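Local coordinates for gentamicin resistance protein (Enterococcus gallinarum, PDB 6CTZ), which probably transfers a phosphate group from a guanine nucleotide to the 2''-hydroxyl of aminoglycoside antibiotics such as kanamycin, which accounts for resistance to gentamicin, at residues Lys54-Lys67 with Glu122-Val136. The protein carries 2 engineered substitutions. Sequence-based numbering, arbitrary orientation.
Sequences KEIQLLPLLVGCVK and ELSAFPVETAISAGV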
# COMPACT_ATOMS: atom_id res chain seq x y z
N LYS A 54 -4.69 -14.45 -0.57
CA LYS A 54 -5.18 -13.65 -1.69
C LYS A 54 -4.08 -13.41 -2.72
O LYS A 54 -4.28 -13.63 -3.91
CB LYS A 54 -5.74 -12.32 -1.15
CG LYS A 54 -6.03 -11.27 -2.22
CD LYS A 54 -6.55 -9.98 -1.61
CE LYS A 54 -5.50 -9.26 -0.77
NZ LYS A 54 -6.12 -8.16 0.03
N GLU A 55 -2.89 -12.98 -2.27
CA GLU A 55 -1.80 -12.73 -3.21
C GLU A 55 -1.41 -14.00 -3.97
O GLU A 55 -1.08 -13.93 -5.16
CB GLU A 55 -0.58 -12.13 -2.50
CG GLU A 55 -0.81 -10.71 -1.98
CD GLU A 55 0.49 -10.10 -1.50
OE1 GLU A 55 0.81 -10.27 -0.31
OE2 GLU A 55 1.20 -9.46 -2.31
N ILE A 56 -1.42 -15.15 -3.30
CA ILE A 56 -1.07 -16.40 -3.97
C ILE A 56 -1.96 -16.64 -5.18
O ILE A 56 -1.50 -17.13 -6.23
CB ILE A 56 -1.12 -17.58 -2.96
CG1 ILE A 56 0.08 -17.51 -2.01
CG2 ILE A 56 -1.19 -18.93 -3.70
CD1 ILE A 56 -0.05 -18.42 -0.80
N GLN A 57 -3.25 -16.31 -5.07
CA GLN A 57 -4.18 -16.51 -6.17
C GLN A 57 -4.13 -15.37 -7.17
O GLN A 57 -4.26 -15.59 -8.38
CB GLN A 57 -5.60 -16.65 -5.64
CG GLN A 57 -5.83 -17.82 -4.70
CD GLN A 57 -7.17 -17.67 -3.99
OE1 GLN A 57 -7.23 -17.23 -2.84
NE2 GLN A 57 -8.24 -17.99 -4.69
N LEU A 58 -3.98 -14.13 -6.68
CA LEU A 58 -4.12 -12.97 -7.55
C LEU A 58 -2.88 -12.74 -8.41
O LEU A 58 -2.99 -12.45 -9.60
CB LEU A 58 -4.39 -11.72 -6.71
CG LEU A 58 -4.42 -10.40 -7.50
CD1 LEU A 58 -5.60 -10.36 -8.48
CD2 LEU A 58 -4.46 -9.20 -6.58
N LEU A 59 -1.69 -12.80 -7.80
CA LEU A 59 -0.50 -12.35 -8.51
C LEU A 59 -0.25 -13.12 -9.80
O LEU A 59 0.12 -12.48 -10.80
CB LEU A 59 0.73 -12.34 -7.59
CG LEU A 59 0.68 -11.34 -6.44
CD1 LEU A 59 1.90 -11.48 -5.54
CD2 LEU A 59 0.56 -9.92 -6.96
N PRO A 60 -0.43 -14.44 -9.86
CA PRO A 60 -0.20 -15.13 -11.13
C PRO A 60 -1.10 -14.64 -12.24
O PRO A 60 -0.70 -14.66 -13.41
CB PRO A 60 -0.44 -16.61 -10.79
CG PRO A 60 -0.13 -16.70 -9.33
CD PRO A 60 -0.64 -15.40 -8.76
N LEU A 61 -2.31 -14.17 -11.90
CA LEU A 61 -3.22 -13.65 -12.91
C LEU A 61 -2.83 -12.25 -13.36
O LEU A 61 -3.16 -11.86 -14.48
CB LEU A 61 -4.64 -13.61 -12.35
CG LEU A 61 -5.15 -14.96 -11.83
CD1 LEU A 61 -6.48 -14.80 -11.11
CD2 LEU A 61 -5.23 -15.97 -12.96
N LEU A 62 -2.12 -11.51 -12.52
CA LEU A 62 -1.73 -10.14 -12.83
C LEU A 62 -0.44 -10.04 -13.62
O LEU A 62 -0.25 -9.04 -14.33
CB LEU A 62 -1.52 -9.34 -11.54
CG LEU A 62 -2.75 -8.88 -10.78
CD1 LEU A 62 -2.32 -8.01 -9.62
CD2 LEU A 62 -3.69 -8.13 -11.70
N VAL A 63 0.45 -11.04 -13.52
CA VAL A 63 1.79 -10.93 -14.10
C VAL A 63 1.72 -10.52 -15.57
O VAL A 63 2.45 -9.63 -16.03
CB VAL A 63 2.56 -12.25 -13.92
CG1 VAL A 63 3.83 -12.28 -14.78
CG2 VAL A 63 2.94 -12.47 -12.46
N GLY A 64 0.84 -11.17 -16.33
CA GLY A 64 0.74 -10.91 -17.75
C GLY A 64 -0.02 -9.65 -18.13
O GLY A 64 -0.12 -9.33 -19.32
N CYS A 65 -0.54 -8.92 -17.14
CA CYS A 65 -1.35 -7.73 -17.38
C CYS A 65 -0.64 -6.44 -17.03
O CYS A 65 -1.17 -5.37 -17.35
CB CYS A 65 -2.65 -7.82 -16.56
SG CYS A 65 -3.61 -9.30 -16.90
N VAL A 66 0.51 -6.50 -16.37
CA VAL A 66 1.23 -5.30 -15.96
C VAL A 66 2.60 -5.30 -16.62
O VAL A 66 3.14 -6.34 -17.00
CB VAL A 66 1.34 -5.16 -14.42
CG1 VAL A 66 -0.04 -5.02 -13.79
CG2 VAL A 66 2.07 -6.34 -13.83
N LYS A 67 3.16 -4.10 -16.77
CA LYS A 67 4.46 -3.90 -17.41
C LYS A 67 5.56 -3.58 -16.41
O LYS A 67 6.57 -2.95 -16.76
CB LYS A 67 4.37 -2.78 -18.45
CG LYS A 67 3.41 -3.08 -19.58
CD LYS A 67 3.47 -2.00 -20.63
CE LYS A 67 2.38 -2.17 -21.68
NZ LYS A 67 2.46 -3.48 -22.37
N GLU A 122 -3.66 -0.24 -15.82
CA GLU A 122 -3.73 -1.69 -15.99
C GLU A 122 -4.54 -2.33 -14.87
O GLU A 122 -5.37 -3.22 -15.13
CB GLU A 122 -2.33 -2.27 -16.08
CG GLU A 122 -1.62 -1.88 -17.38
CD GLU A 122 -0.11 -1.98 -17.32
OE1 GLU A 122 0.54 -1.81 -18.37
OE2 GLU A 122 0.44 -2.21 -16.22
N LEU A 123 -4.35 -1.89 -13.63
CA LEU A 123 -5.17 -2.42 -12.54
C LEU A 123 -6.64 -2.10 -12.79
O LEU A 123 -7.51 -2.95 -12.60
CB LEU A 123 -4.73 -1.85 -11.19
CG LEU A 123 -3.34 -2.26 -10.70
CD1 LEU A 123 -3.14 -1.81 -9.26
CD2 LEU A 123 -3.14 -3.77 -10.82
N SER A 124 -6.93 -0.88 -13.24
CA SER A 124 -8.31 -0.48 -13.48
C SER A 124 -8.94 -1.21 -14.66
O SER A 124 -10.17 -1.21 -14.77
CB SER A 124 -8.40 1.03 -13.72
OG SER A 124 -8.26 1.73 -12.49
N ALA A 125 -8.14 -1.82 -15.53
CA ALA A 125 -8.65 -2.62 -16.63
C ALA A 125 -8.77 -4.09 -16.28
O ALA A 125 -9.35 -4.85 -17.06
CB ALA A 125 -7.73 -2.46 -17.85
N PHE A 126 -8.25 -4.53 -15.14
CA PHE A 126 -8.29 -5.95 -14.80
C PHE A 126 -9.71 -6.38 -14.45
O PHE A 126 -10.40 -5.69 -13.69
CB PHE A 126 -7.35 -6.24 -13.63
CG PHE A 126 -7.14 -7.70 -13.39
CD1 PHE A 126 -6.23 -8.42 -14.14
CD2 PHE A 126 -7.91 -8.38 -12.45
CE1 PHE A 126 -6.05 -9.78 -13.94
CE2 PHE A 126 -7.74 -9.74 -12.25
CZ PHE A 126 -6.81 -10.44 -12.99
N PRO A 127 -10.18 -7.52 -14.95
CA PRO A 127 -11.58 -7.92 -14.70
C PRO A 127 -11.86 -8.10 -13.21
O PRO A 127 -11.26 -8.94 -12.54
CB PRO A 127 -11.71 -9.23 -15.48
CG PRO A 127 -10.69 -9.10 -16.56
CD PRO A 127 -9.52 -8.42 -15.91
N VAL A 128 -12.81 -7.32 -12.71
CA VAL A 128 -13.13 -7.33 -11.28
C VAL A 128 -13.57 -8.72 -10.83
O VAL A 128 -13.22 -9.20 -9.75
CB VAL A 128 -14.18 -6.25 -10.97
CG1 VAL A 128 -14.82 -6.46 -9.61
CG2 VAL A 128 -13.55 -4.85 -11.08
N GLU A 129 -14.38 -9.40 -11.67
CA GLU A 129 -14.87 -10.73 -11.30
C GLU A 129 -13.74 -11.74 -11.17
O GLU A 129 -13.80 -12.62 -10.30
CB GLU A 129 -15.94 -11.20 -12.30
CG GLU A 129 -15.44 -11.54 -13.70
CD GLU A 129 -15.29 -10.34 -14.63
OE1 GLU A 129 -15.43 -9.17 -14.17
OE2 GLU A 129 -15.03 -10.58 -15.82
N THR A 130 -12.70 -11.62 -12.00
CA THR A 130 -11.55 -12.52 -11.86
C THR A 130 -10.83 -12.26 -10.54
O THR A 130 -10.45 -13.20 -9.83
CB THR A 130 -10.62 -12.31 -13.04
OG1 THR A 130 -11.33 -12.59 -14.26
CG2 THR A 130 -9.40 -13.23 -12.94
N ALA A 131 -10.64 -10.99 -10.20
CA ALA A 131 -10.03 -10.66 -8.92
C ALA A 131 -10.85 -11.19 -7.75
O ALA A 131 -10.30 -11.79 -6.81
CB ALA A 131 -9.82 -9.15 -8.81
N ILE A 132 -12.18 -11.01 -7.78
CA ILE A 132 -13.01 -11.51 -6.68
C ILE A 132 -12.87 -13.02 -6.55
O ILE A 132 -12.79 -13.56 -5.43
CB ILE A 132 -14.48 -11.08 -6.85
CG1 ILE A 132 -14.61 -9.55 -6.83
CG2 ILE A 132 -15.35 -11.70 -5.75
CD1 ILE A 132 -15.99 -9.07 -7.27
N SER A 133 -12.83 -13.73 -7.68
CA SER A 133 -12.68 -15.18 -7.66
C SER A 133 -11.35 -15.60 -7.05
O SER A 133 -11.23 -16.73 -6.56
CB SER A 133 -12.81 -15.72 -9.09
OG SER A 133 -11.59 -15.59 -9.81
N ALA A 134 -10.35 -14.72 -7.06
CA ALA A 134 -9.04 -14.96 -6.47
C ALA A 134 -8.96 -14.53 -5.02
O ALA A 134 -7.85 -14.45 -4.47
CB ALA A 134 -7.95 -14.27 -7.30
N GLY A 135 -10.09 -14.22 -4.38
CA GLY A 135 -10.10 -13.84 -2.99
C GLY A 135 -9.91 -12.37 -2.71
O GLY A 135 -9.71 -12.00 -1.54
N VAL A 136 -9.95 -11.51 -3.73
CA VAL A 136 -9.84 -10.07 -3.51
C VAL A 136 -11.17 -9.58 -2.93
O VAL A 136 -12.22 -9.82 -3.53
CB VAL A 136 -9.48 -9.34 -4.81
CG1 VAL A 136 -9.40 -7.84 -4.59
CG2 VAL A 136 -8.16 -9.86 -5.36
O HOH W 1 2.91 -1.65 -15.15
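Glu-122 OE2 is reached by the single N-H of Lys-67 both directly, in a weak 3.4 Å bond from Lys-67 N, and through a water that accepts from that N and donates to OE2 (2.7 Å). A long acidic chain, extended beyond CG, suits this place at the end of the contact, reaching past Cys-65 O to the loop; OE1 lies alongside the methylenes of Lys-67, whose NZ, 4.7 Å from Glu-122 OE1, makes no salt bridge but may attract the carboxylate weakly. Further along, Phe-126 fills the middle. In one of its two modelled conformers, Leu-62 puts CD2 over one ring face, 3.7 Å from the Phe-126 centroid, a CH-pi contact, while Pro-127 CD backs the opposite face. Cys-65 SG sits in plane at the edge, 3.9 Å from Phe-126 CE1. With CG anti to the backbone N (chi1 -170°), the ring is carried to helix 54-62. At the other end small residues let the backbones close up: Ala-134 CB lies 3.7 Å from Gln-57 CB, and Gly-135, at positive phi, closes helix 128-133 in a Schellman motif. Segments 54-62 and 128-133 run roughly antiparallel, at 146°. Helix 46-62 of this kinase-like fold thus packs on helix 128-133 and the end of helix 106-125, with Leu-188 of strand 187-189 touching Leu-62, Phe-126 and Val-136.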